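Local coordinates for protein ectonucleotide pyrophosphatase/phosphodiesterase family member 5 (Mus musculus, PDB 5VEO) that probably hydrolyses phosphodiester bonds, with restricted activity toward nucleotides, as a zinc-containing ectoenzyme of the alkaline phosphatase superfamily, at residues E13-V18 with I166-F170; Y63-L69 with W103-I109; W110-R115 with I132-T138; F149-V153 with K200-L204. The protein carries 1 engineered substitution. All blocks are in the same frame, centred on the assembly; numbering follows the deposited sequence.

Contact 1 of 4, residues E13-V18 with I166-F170; sequences EQKVLV and INLGF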
# COMPACT_ATOMS: atom_id res chain seq x y z
N GLU A 13 24.30 15.34 2.80
CA GLU A 13 23.07 15.06 2.06
C GLU A 13 22.54 13.65 2.34
O GLU A 13 23.07 12.68 1.79
CB GLU A 13 23.31 15.19 0.55
CG GLU A 13 22.00 15.21 -0.19
CD GLU A 13 22.07 14.59 -1.56
OE1 GLU A 13 22.61 13.47 -1.69
OE2 GLU A 13 21.55 15.21 -2.52
N GLN A 14 21.49 13.52 3.16
CA GLN A 14 21.00 12.18 3.47
C GLN A 14 20.35 11.57 2.23
O GLN A 14 19.81 12.25 1.36
CB GLN A 14 19.97 12.18 4.62
CG GLN A 14 20.44 12.56 6.07
CD GLN A 14 21.36 11.55 6.77
OE1 GLN A 14 21.29 10.35 6.53
NE2 GLN A 14 22.21 12.05 7.66
N LYS A 15 20.40 10.25 2.17
CA LYS A 15 19.80 9.47 1.11
C LYS A 15 18.85 8.48 1.75
O LYS A 15 19.07 8.05 2.88
CB LYS A 15 20.83 8.72 0.35
CG LYS A 15 21.83 9.66 -0.31
CD LYS A 15 22.68 8.90 -1.26
CE LYS A 15 23.57 7.89 -0.57
NZ LYS A 15 24.97 8.39 -0.39
N VAL A 16 17.83 8.10 0.99
CA VAL A 16 16.80 7.18 1.50
C VAL A 16 16.42 6.20 0.40
O VAL A 16 16.20 6.59 -0.76
CB VAL A 16 15.56 7.94 1.97
CG1 VAL A 16 14.50 6.93 2.48
CG2 VAL A 16 15.87 8.96 3.05
N LEU A 17 16.33 4.92 0.77
CA LEU A 17 15.77 3.86 -0.07
C LEU A 17 14.57 3.28 0.66
O LEU A 17 14.74 2.75 1.75
CB LEU A 17 16.81 2.77 -0.34
CG LEU A 17 16.32 1.53 -1.07
CD1 LEU A 17 15.58 1.88 -2.38
CD2 LEU A 17 17.44 0.57 -1.31
N VAL A 18 13.39 3.41 0.07
CA VAL A 18 12.16 2.83 0.61
C VAL A 18 11.88 1.56 -0.17
O VAL A 18 11.77 1.58 -1.41
CB VAL A 18 10.97 3.79 0.52
CG1 VAL A 18 9.69 3.15 1.12
CG2 VAL A 18 11.29 5.11 1.20
N ILE A 166 20.82 9.48 -7.56
CA ILE A 166 19.61 9.75 -6.80
C ILE A 166 19.94 9.86 -5.33
O ILE A 166 20.89 9.25 -4.81
CB ILE A 166 18.54 8.66 -7.04
CG1 ILE A 166 19.00 7.29 -6.52
CG2 ILE A 166 18.18 8.61 -8.52
CD1 ILE A 166 17.89 6.20 -6.53
N ASN A 167 19.14 10.66 -4.64
CA ASN A 167 19.13 10.65 -3.19
C ASN A 167 17.96 9.87 -2.62
O ASN A 167 17.93 9.64 -1.42
CB ASN A 167 19.06 12.07 -2.61
CG ASN A 167 17.78 12.79 -2.98
OD1 ASN A 167 17.12 12.43 -3.93
ND2 ASN A 167 17.44 13.83 -2.23
N LEU A 168 16.99 9.50 -3.46
CA LEU A 168 15.73 8.92 -3.01
C LEU A 168 15.35 7.81 -3.98
O LEU A 168 15.16 8.06 -5.18
CB LEU A 168 14.63 9.97 -2.95
CG LEU A 168 13.21 9.47 -2.73
CD1 LEU A 168 13.15 8.78 -1.37
CD2 LEU A 168 12.24 10.61 -2.83
N GLY A 169 15.28 6.59 -3.47
CA GLY A 169 14.92 5.44 -4.27
C GLY A 169 13.72 4.70 -3.70
O GLY A 169 13.48 4.71 -2.48
N PHE A 170 12.95 4.08 -4.60
CA PHE A 170 11.78 3.28 -4.27
C PHE A 170 11.91 1.93 -4.95
O PHE A 170 12.12 1.87 -6.16
CB PHE A 170 10.48 3.95 -4.72
CG PHE A 170 10.19 5.20 -3.99
CD1 PHE A 170 9.52 5.16 -2.77
CD2 PHE A 170 10.60 6.43 -4.49
CE1 PHE A 170 9.26 6.32 -2.06
CE2 PHE A 170 10.33 7.60 -3.78
CZ PHE A 170 9.67 7.54 -2.56
O HOH W 1 22.73 11.07 -3.91
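Val16 to Val18 run parallel beside Leu168 to Phe170 at the N-terminal ends of two adjacent inner strands of the central sheet of the alkaline phosphatase-like fold. Three backbone hydrogen bonds form the ladder: Val16 N to Asn167 O, Gly169 N to Val16 O, and Val18 N to Gly169 O, each 2.9 Å and the last nearly straight at 170°. Weaker CA-H...O contacts fill in between, as from Leu168 CA to Val16 O at 3.3 Å.

Apolar packing occupies both faces. On one, Val18 and Phe170 lie side by side, with Val18 CB 3.8 Å from Phe170 CD1, and Val16 adjoins Leu168; helices 359-366 and 109-115 cover this side. On the other, the bare backbone of Gly169 lets Leu17 CD1 lie 3.5 Å from Gly169 O, beneath helix 149-160.

Polar side chains gather at the ladder's beginning. Glu13 crosses Asn167 at about a right angle, touching its CB, while the Asn167 amide bonds to Asn113 and the Lys15 ammonium to Asn216. Beta-branched valines suit the extended backbone, and the chemistry implies a strand pair held by peptide groups inside the sheet and apolar enough on both faces to be buried under helices.

Contact 2 of 4, residues Y63-L69 with W103-I109; sequences YTLVTGL and WEEATPI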
# COMPACT_ATOMS: atom_id res chain seq x y z
N TYR A 63 0.35 5.21 -2.29
CA TYR A 63 0.30 6.64 -2.54
C TYR A 63 0.30 7.43 -1.23
O TYR A 63 0.88 8.52 -1.16
CB TYR A 63 -0.90 7.01 -3.41
CG TYR A 63 -0.69 8.26 -4.29
CD1 TYR A 63 0.51 8.48 -4.96
CD2 TYR A 63 -1.73 9.16 -4.50
CE1 TYR A 63 0.69 9.58 -5.78
CE2 TYR A 63 -1.55 10.28 -5.33
CZ TYR A 63 -0.34 10.47 -5.95
OH TYR A 63 -0.13 11.55 -6.80
N THR A 64 -0.30 6.88 -0.17
CA THR A 64 -0.18 7.50 1.15
C THR A 64 1.28 7.60 1.58
O THR A 64 1.70 8.61 2.16
CB THR A 64 -1.00 6.72 2.18
OG1 THR A 64 -2.39 7.00 1.94
CG2 THR A 64 -0.65 7.12 3.62
N LEU A 65 2.08 6.57 1.31
CA LEU A 65 3.46 6.60 1.76
C LEU A 65 4.24 7.74 1.13
O LEU A 65 5.18 8.26 1.74
CB LEU A 65 4.15 5.27 1.46
CG LEU A 65 3.65 4.05 2.25
CD1 LEU A 65 4.49 2.82 1.93
CD2 LEU A 65 3.62 4.29 3.75
N VAL A 66 3.87 8.15 -0.09
CA VAL A 66 4.62 9.17 -0.82
C VAL A 66 3.91 10.52 -0.86
O VAL A 66 4.41 11.46 -1.49
CB VAL A 66 5.01 8.69 -2.23
CG1 VAL A 66 5.88 7.45 -2.14
CG2 VAL A 66 3.78 8.43 -3.13
N THR A 67 2.79 10.66 -0.12
CA THR A 67 2.08 11.93 0.01
C THR A 67 1.77 12.33 1.45
O THR A 67 1.54 13.52 1.70
CB THR A 67 0.74 11.91 -0.74
OG1 THR A 67 -0.15 10.96 -0.15
CG2 THR A 67 0.92 11.60 -2.22
N GLY A 68 1.73 11.39 2.39
CA GLY A 68 1.34 11.68 3.75
C GLY A 68 -0.13 11.95 3.93
O GLY A 68 -0.53 12.43 4.99
N LEU A 69 -0.95 11.62 2.92
CA LEU A 69 -2.37 11.94 2.91
C LEU A 69 -3.23 10.70 3.06
O LEU A 69 -2.89 9.61 2.60
CB LEU A 69 -2.75 12.63 1.61
CG LEU A 69 -2.17 14.05 1.41
CD1 LEU A 69 -2.35 14.48 -0.04
CD2 LEU A 69 -2.84 15.00 2.35
N TRP A 103 -4.33 10.66 -10.41
CA TRP A 103 -3.22 10.87 -9.48
C TRP A 103 -3.05 12.32 -9.04
O TRP A 103 -2.35 12.58 -8.06
CB TRP A 103 -1.92 10.39 -10.15
CG TRP A 103 -1.96 8.95 -10.50
CD1 TRP A 103 -2.49 8.39 -11.64
CD2 TRP A 103 -1.49 7.87 -9.70
NE1 TRP A 103 -2.36 7.01 -11.59
CE2 TRP A 103 -1.75 6.67 -10.40
CE3 TRP A 103 -0.87 7.80 -8.45
CZ2 TRP A 103 -1.40 5.43 -9.90
CZ3 TRP A 103 -0.53 6.56 -7.96
CH2 TRP A 103 -0.79 5.40 -8.67
N GLU A 104 -3.63 13.26 -9.76
CA GLU A 104 -3.22 14.65 -9.65
C GLU A 104 -3.96 15.43 -8.56
O GLU A 104 -3.78 16.65 -8.46
CB GLU A 104 -3.36 15.31 -11.02
CG GLU A 104 -2.25 14.81 -11.93
CD GLU A 104 -2.34 15.27 -13.36
OE1 GLU A 104 -3.46 15.56 -13.86
OE2 GLU A 104 -1.28 15.33 -14.00
N GLU A 105 -4.74 14.77 -7.70
CA GLU A 105 -5.23 15.46 -6.51
C GLU A 105 -4.15 15.60 -5.45
O GLU A 105 -4.36 16.31 -4.46
CB GLU A 105 -6.46 14.73 -5.96
CG GLU A 105 -7.54 14.67 -7.02
CD GLU A 105 -8.81 13.96 -6.64
OE1 GLU A 105 -9.73 13.95 -7.48
OE2 GLU A 105 -8.91 13.43 -5.52
N ALA A 106 -2.99 14.97 -5.65
CA ALA A 106 -1.86 15.10 -4.75
C ALA A 106 -0.59 15.16 -5.59
O ALA A 106 -0.63 15.04 -6.82
CB ALA A 106 -1.80 13.95 -3.75
N THR A 107 0.53 15.33 -4.91
CA THR A 107 1.85 15.37 -5.53
C THR A 107 2.78 14.42 -4.79
O THR A 107 3.10 14.67 -3.61
CB THR A 107 2.41 16.79 -5.51
OG1 THR A 107 1.57 17.64 -6.30
CG2 THR A 107 3.83 16.82 -6.08
N PRO A 108 3.25 13.34 -5.42
CA PRO A 108 4.14 12.41 -4.72
C PRO A 108 5.51 13.01 -4.47
O PRO A 108 5.97 13.91 -5.19
CB PRO A 108 4.22 11.21 -5.67
CG PRO A 108 4.00 11.82 -7.03
CD PRO A 108 2.99 12.90 -6.81
N ILE A 109 6.18 12.47 -3.46
CA ILE A 109 7.40 13.06 -2.94
C ILE A 109 8.52 13.12 -3.99
O ILE A 109 9.39 13.98 -3.92
CB ILE A 109 7.84 12.32 -1.67
CG1 ILE A 109 8.92 13.14 -0.97
CG2 ILE A 109 8.31 10.90 -1.99
CD1 ILE A 109 9.34 12.57 0.36
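The C-terminal part of helix 58-67, carrying Tyr63, Val66 and Thr67, packs against the loop from Trp103 that leads into helix 109-115, within the helical layer lying over the central sheet of the alkaline phosphatase-like fold. Residues Trp103 to Ala106 form a type I beta turn, and Pro108 stands at the N-cap position of the helix that follows.

Tyr63 is the centrepiece. Its CG is anti to the backbone N (chi1 -151°), which swings the ring toward the loop. There Trp103 makes a T-shaped (edge-to-face) stack: the edge of its six-membered ring comes over one face of Tyr63, with planes at 89° and centroids 4.9 Å apart. Thr67 CG2 lies over the centre of the opposite face, so the phenol is held between an indole edge and a methyl group. Beyond the ring, Tyr63 OH donates to Trp103 O at 2.8 Å, so one residue both stacks on the phenol and, through its carbonyl oxygen, accepts a hydrogen bond from it, while the indole NE1 is used by Ile97 O.

Small and rigid residues fit around this ring. The Ala106 methyl is short enough to sit among Tyr63, Thr67 and Leu69, 3.8 Å from Leu69 CD1. Pro108, rigid and with no N-H to be satisfied, suits the position just before the helix and offers CB to Val66 CG2 at 3.8 Å. At the helix junction, Ile109 N makes a weak, bent hydrogen bond to Val66 O (2.8 Å), beside which Ile109 CB lies 3.5 Å from the same oxygen.

Contact 3 of 4, residues W110-R115 with I132-T138; sequences WITNQR and IHDSFPT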
# COMPACT_ATOMS: atom_id res chain seq x y z
N TRP A 110 8.54 12.22 -4.97
CA TRP A 110 9.63 12.31 -5.94
C TRP A 110 9.57 13.61 -6.74
O TRP A 110 10.63 14.16 -7.12
CB TRP A 110 9.65 11.09 -6.87
CG TRP A 110 8.41 10.70 -7.57
CD1 TRP A 110 7.93 11.20 -8.75
CD2 TRP A 110 7.50 9.65 -7.20
NE1 TRP A 110 6.79 10.55 -9.13
CE2 TRP A 110 6.49 9.60 -8.18
CE3 TRP A 110 7.44 8.77 -6.12
CZ2 TRP A 110 5.45 8.68 -8.12
CZ3 TRP A 110 6.39 7.87 -6.06
CH2 TRP A 110 5.42 7.83 -7.05
N ILE A 111 8.38 14.15 -6.98
CA ILE A 111 8.26 15.42 -7.69
C ILE A 111 8.79 16.55 -6.81
O ILE A 111 9.56 17.40 -7.27
CB ILE A 111 6.81 15.67 -8.12
CG1 ILE A 111 6.43 14.61 -9.15
CG2 ILE A 111 6.62 17.09 -8.69
CD1 ILE A 111 5.03 14.75 -9.69
N THR A 112 8.41 16.57 -5.53
CA THR A 112 8.90 17.58 -4.61
C THR A 112 10.42 17.51 -4.48
O THR A 112 11.11 18.54 -4.52
CB THR A 112 8.23 17.39 -3.25
OG1 THR A 112 6.81 17.53 -3.41
CG2 THR A 112 8.72 18.39 -2.22
N ASN A 113 10.96 16.30 -4.39
CA ASN A 113 12.40 16.09 -4.33
C ASN A 113 13.09 16.67 -5.56
O ASN A 113 14.15 17.29 -5.45
CB ASN A 113 12.66 14.59 -4.24
CG ASN A 113 14.09 14.25 -3.95
OD1 ASN A 113 14.71 14.79 -3.02
ND2 ASN A 113 14.62 13.31 -4.71
N GLN A 114 12.52 16.44 -6.74
CA GLN A 114 13.13 16.91 -7.98
C GLN A 114 12.97 18.41 -8.16
O GLN A 114 13.88 19.07 -8.71
CB GLN A 114 12.54 16.10 -9.13
CG GLN A 114 13.10 14.67 -9.08
CD GLN A 114 12.24 13.60 -9.73
OE1 GLN A 114 12.34 12.41 -9.37
NE2 GLN A 114 11.44 13.98 -10.73
N ARG A 115 11.87 18.99 -7.67
CA ARG A 115 11.74 20.44 -7.69
C ARG A 115 12.77 21.11 -6.79
O ARG A 115 13.12 22.28 -7.03
CB ARG A 115 10.33 20.85 -7.26
CG ARG A 115 9.28 20.51 -8.31
CD ARG A 115 7.87 20.88 -7.89
NE ARG A 115 6.93 20.55 -8.96
CZ ARG A 115 5.62 20.39 -8.81
NH1 ARG A 115 5.06 20.51 -7.61
NH2 ARG A 115 4.86 20.09 -9.86
N ILE A 132 2.63 12.38 -13.73
CA ILE A 132 1.86 13.08 -12.71
C ILE A 132 2.33 14.52 -12.70
O ILE A 132 3.52 14.79 -12.50
CB ILE A 132 2.01 12.43 -11.33
CG1 ILE A 132 1.57 10.95 -11.38
CG2 ILE A 132 1.19 13.18 -10.28
CD1 ILE A 132 1.92 10.15 -10.10
N HIS A 133 1.41 15.46 -12.89
CA HIS A 133 1.76 16.87 -13.05
C HIS A 133 2.90 17.04 -14.06
O HIS A 133 3.86 17.78 -13.83
CB HIS A 133 2.12 17.50 -11.70
CG HIS A 133 1.04 17.40 -10.67
ND1 HIS A 133 -0.22 17.93 -10.86
CD2 HIS A 133 1.03 16.83 -9.44
CE1 HIS A 133 -0.96 17.69 -9.79
NE2 HIS A 133 -0.23 17.03 -8.92
N ASP A 134 2.78 16.33 -15.18
CA ASP A 134 3.75 16.36 -16.28
C ASP A 134 5.14 15.85 -15.89
O ASP A 134 6.12 16.17 -16.56
CB ASP A 134 3.87 17.77 -16.88
CG ASP A 134 2.67 18.15 -17.71
OD1 ASP A 134 1.85 17.26 -18.02
OD2 ASP A 134 2.56 19.33 -18.08
N SER A 135 5.25 15.04 -14.83
CA SER A 135 6.56 14.65 -14.32
C SER A 135 6.58 13.17 -14.00
O SER A 135 5.56 12.57 -13.65
CB SER A 135 6.94 15.38 -13.03
OG SER A 135 6.98 16.78 -13.20
N PHE A 136 7.77 12.60 -14.12
CA PHE A 136 8.13 11.25 -13.70
C PHE A 136 9.26 11.35 -12.69
O PHE A 136 9.93 12.39 -12.60
CB PHE A 136 8.62 10.40 -14.88
CG PHE A 136 7.57 10.08 -15.91
CD1 PHE A 136 6.75 8.97 -15.78
CD2 PHE A 136 7.45 10.86 -17.04
CE1 PHE A 136 5.81 8.67 -16.74
CE2 PHE A 136 6.50 10.57 -18.01
CZ PHE A 136 5.68 9.48 -17.86
N PRO A 137 9.53 10.28 -11.94
CA PRO A 137 10.83 10.17 -11.27
C PRO A 137 11.95 10.33 -12.29
O PRO A 137 11.82 9.94 -13.45
CB PRO A 137 10.81 8.76 -10.67
CG PRO A 137 9.34 8.38 -10.62
CD PRO A 137 8.78 9.01 -11.87
N THR A 138 13.07 10.90 -11.84
CA THR A 138 14.23 11.09 -12.72
C THR A 138 14.58 9.81 -13.46
O THR A 138 14.84 9.83 -14.68
CB THR A 138 15.43 11.55 -11.91
OG1 THR A 138 15.03 12.63 -11.07
CG2 THR A 138 16.58 11.98 -12.86
O HOH W 2 5.33 10.61 -11.57
O HOH W 3 5.62 18.70 -12.04
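Trp110 carries Pro137 on one face of its indole, the two side chains lying side by side and pointing the same way. Pro137 CG is 3.7 Å from the centroid of the five-membered ring and only 12° off its normal, a CH-pi contact in which a ring methylene of the proline rests on the electron-rich indole. The chi1 of Trp110 (52°) turns the indole to the loop, where its face meets Pro137. At the indole edge, in its plane, a water accepts from Trp110 NE1 and donates to Ser135 O, linking the ring to the loop backbone.

The facing segment 132-138 begins with a type I' beta turn from Ile132 to Ser135, whose middle residues His133 and Asp134 have positive phi. Ile111, reaching out from helix 109-115, lays its CD1 against this turn, 3.2 Å from Ile132 O and 3.9 Å from Ser135 CB. Farther along the helix, the amide at the end of the extended Gln114 chain bridges the loop backbone. Gln114 NE2 donates to Phe136 O at 2.9 Å, with the acceptor near the amide plane, while Gln114 OE1 accepts from Thr138 N at 3.0 Å, the donor standing well above that plane. The same oxygen also takes Ser120 OG. Toward solvent, Arg115 extends with its guanidinium lying over its neighbour Ile111 CG2, and a second water accepts from Arg115 NH2 at 2.7 Å while donating to His133 O.

Contact 4 of 4, residues F149-V153 with K200-L204; sequences FEDRV and KLGYL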
# COMPACT_ATOMS: atom_id res chain seq x y z
N PHE A 149 13.73 -9.62 -8.87
CA PHE A 149 14.12 -8.77 -7.76
C PHE A 149 15.56 -8.30 -7.90
O PHE A 149 15.87 -7.13 -7.66
CB PHE A 149 13.95 -9.54 -6.45
CG PHE A 149 14.26 -8.72 -5.26
CD1 PHE A 149 15.47 -8.86 -4.60
CD2 PHE A 149 13.35 -7.79 -4.80
CE1 PHE A 149 15.75 -8.11 -3.48
CE2 PHE A 149 13.62 -7.03 -3.68
CZ PHE A 149 14.83 -7.18 -3.03
N GLU A 150 16.44 -9.21 -8.33
CA GLU A 150 17.85 -8.88 -8.46
C GLU A 150 18.07 -7.79 -9.51
O GLU A 150 18.92 -6.91 -9.34
CB GLU A 150 18.64 -10.15 -8.79
CG GLU A 150 18.60 -11.22 -7.67
CD GLU A 150 17.25 -11.91 -7.47
OE1 GLU A 150 16.45 -11.98 -8.45
OE2 GLU A 150 16.98 -12.38 -6.32
N ASP A 151 17.29 -7.82 -10.59
CA ASP A 151 17.41 -6.77 -11.60
C ASP A 151 16.89 -5.44 -11.08
O ASP A 151 17.43 -4.37 -11.41
CB ASP A 151 16.68 -7.18 -12.87
CG ASP A 151 17.50 -8.15 -13.73
OD1 ASP A 151 18.70 -8.28 -13.47
OD2 ASP A 151 16.93 -8.77 -14.65
N ARG A 152 15.81 -5.47 -10.28
CA ARG A 152 15.31 -4.24 -9.67
C ARG A 152 16.34 -3.65 -8.74
O ARG A 152 16.59 -2.43 -8.76
CB ARG A 152 14.00 -4.52 -8.92
CG ARG A 152 12.90 -4.99 -9.83
CD ARG A 152 11.60 -5.33 -9.07
NE ARG A 152 10.80 -6.29 -9.83
CZ ARG A 152 9.48 -6.48 -9.67
NH1 ARG A 152 8.78 -5.75 -8.82
NH2 ARG A 152 8.86 -7.39 -10.41
N VAL A 153 16.97 -4.49 -7.91
CA VAL A 153 18.03 -4.03 -7.01
C VAL A 153 19.18 -3.44 -7.82
O VAL A 153 19.74 -2.39 -7.46
CB VAL A 153 18.50 -5.19 -6.13
CG1 VAL A 153 19.78 -4.84 -5.39
CG2 VAL A 153 17.39 -5.53 -5.14
N LYS A 200 15.86 -12.35 -0.03
CA LYS A 200 15.98 -11.22 -0.96
C LYS A 200 16.41 -9.95 -0.23
O LYS A 200 17.22 -9.18 -0.75
CB LYS A 200 14.66 -11.00 -1.68
CG LYS A 200 14.44 -12.04 -2.75
CD LYS A 200 13.11 -11.87 -3.42
CE LYS A 200 13.08 -12.63 -4.74
NZ LYS A 200 13.39 -14.07 -4.60
N LEU A 201 15.90 -9.73 0.98
CA LEU A 201 16.39 -8.61 1.76
C LEU A 201 17.88 -8.75 2.02
O LEU A 201 18.64 -7.77 1.93
CB LEU A 201 15.60 -8.51 3.07
CG LEU A 201 16.01 -7.40 4.03
CD1 LEU A 201 15.94 -6.01 3.37
CD2 LEU A 201 15.19 -7.48 5.31
N GLY A 202 18.33 -9.97 2.32
CA GLY A 202 19.76 -10.22 2.49
C GLY A 202 20.56 -9.90 1.25
O GLY A 202 21.66 -9.34 1.33
N TYR A 203 20.03 -10.24 0.07
CA TYR A 203 20.66 -9.88 -1.19
C TYR A 203 20.81 -8.36 -1.33
O TYR A 203 21.87 -7.85 -1.72
CB TYR A 203 19.84 -10.45 -2.34
CG TYR A 203 20.42 -10.16 -3.69
CD1 TYR A 203 21.37 -11.01 -4.25
CD2 TYR A 203 20.03 -9.04 -4.41
CE1 TYR A 203 21.90 -10.76 -5.50
CE2 TYR A 203 20.57 -8.78 -5.68
CZ TYR A 203 21.51 -9.63 -6.20
OH TYR A 203 22.05 -9.39 -7.43
N LEU A 204 19.74 -7.62 -1.02
CA LEU A 204 19.80 -6.17 -1.07
C LEU A 204 20.85 -5.62 -0.12
O LEU A 204 21.64 -4.74 -0.48
CB LEU A 204 18.41 -5.59 -0.74
CG LEU A 204 18.35 -4.07 -0.61
CD1 LEU A 204 18.79 -3.36 -1.90
CD2 LEU A 204 16.95 -3.64 -0.20
O HOH W 4 21.45 -6.96 -8.39
O HOH W 5 15.79 -14.63 -6.00
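Phe149 and Tyr203 both place CG anti to the backbone N (chi1 of Phe149 -177°), sending their rings from helices 149-160 and 190-210 into the groove between them. In Glu150 chi1 of -64° puts CG over the tyrosine, and the bend at chi2 turns the carboxylate toward the lysine.

Two CH-pi contacts follow. Lys200 slides past Phe149 in the opposite direction, laying its methylenes along the ring; Lys200 CB is 3.9 Å from the ring centroid, over the face. Val153 CG2 covers the other face, so the phenyl is gripped between its own helix and the lysine chain. In the second contact Glu150 CG lies over the face of Tyr203, 3.8 Å from its centroid, the two side chains crossing at about a right angle. Deeper in, Val153 CG1 packs against Leu204 CD1 at 3.9 Å, near strands 168-173 and 218-222.

The short helix segments run nearly side by side, with a crossing angle of -27° and axes 10.5 Å apart, spacing that suits large side chains. Both helices belong to the layer that packs on the central sheet of this alpha/beta fold.

On the solvent side, water replaces direct polar contact. One water donates to Glu150 O and meets Tyr203 OH at 2.7 Å. Another donates to Glu150 OE2 and accepts from Lys200 NZ at 2.8 Å. The ammonium has its salt bridge with Asp196, whereas Glu150 OE2 remains 4.3 Å from Lys200 NZ. Cohesion between the helices therefore rests on carbon packing, with the opposite charges probably adding a weak, water-screened attraction.

How the contacts relate
Contact 1 lies at the middle of the set and touches the other three. Its Phe170 meets Val66 of contact 2 (CE1 to CG1, 3.6 Å) and Trp110 of contact 3, while Leu17 reaches Leu204 of contact 4 on the other face of the sheet. Contacts 2 and 3 share helix 109-115 and are pinned through His133, whose NE2 lies 2.9 Å from Ala106 O and whose N lies 2.9 Å from Glu104 OE2. Contact 4 is separate from both, about 13 Å from contact 3 at the nearest atoms. Bound AMP is about 7 Å from the Trp103 side chain, and a zinc ion about 13 Å from that of Val18, whose strand leads toward the zinc ligand Asp22.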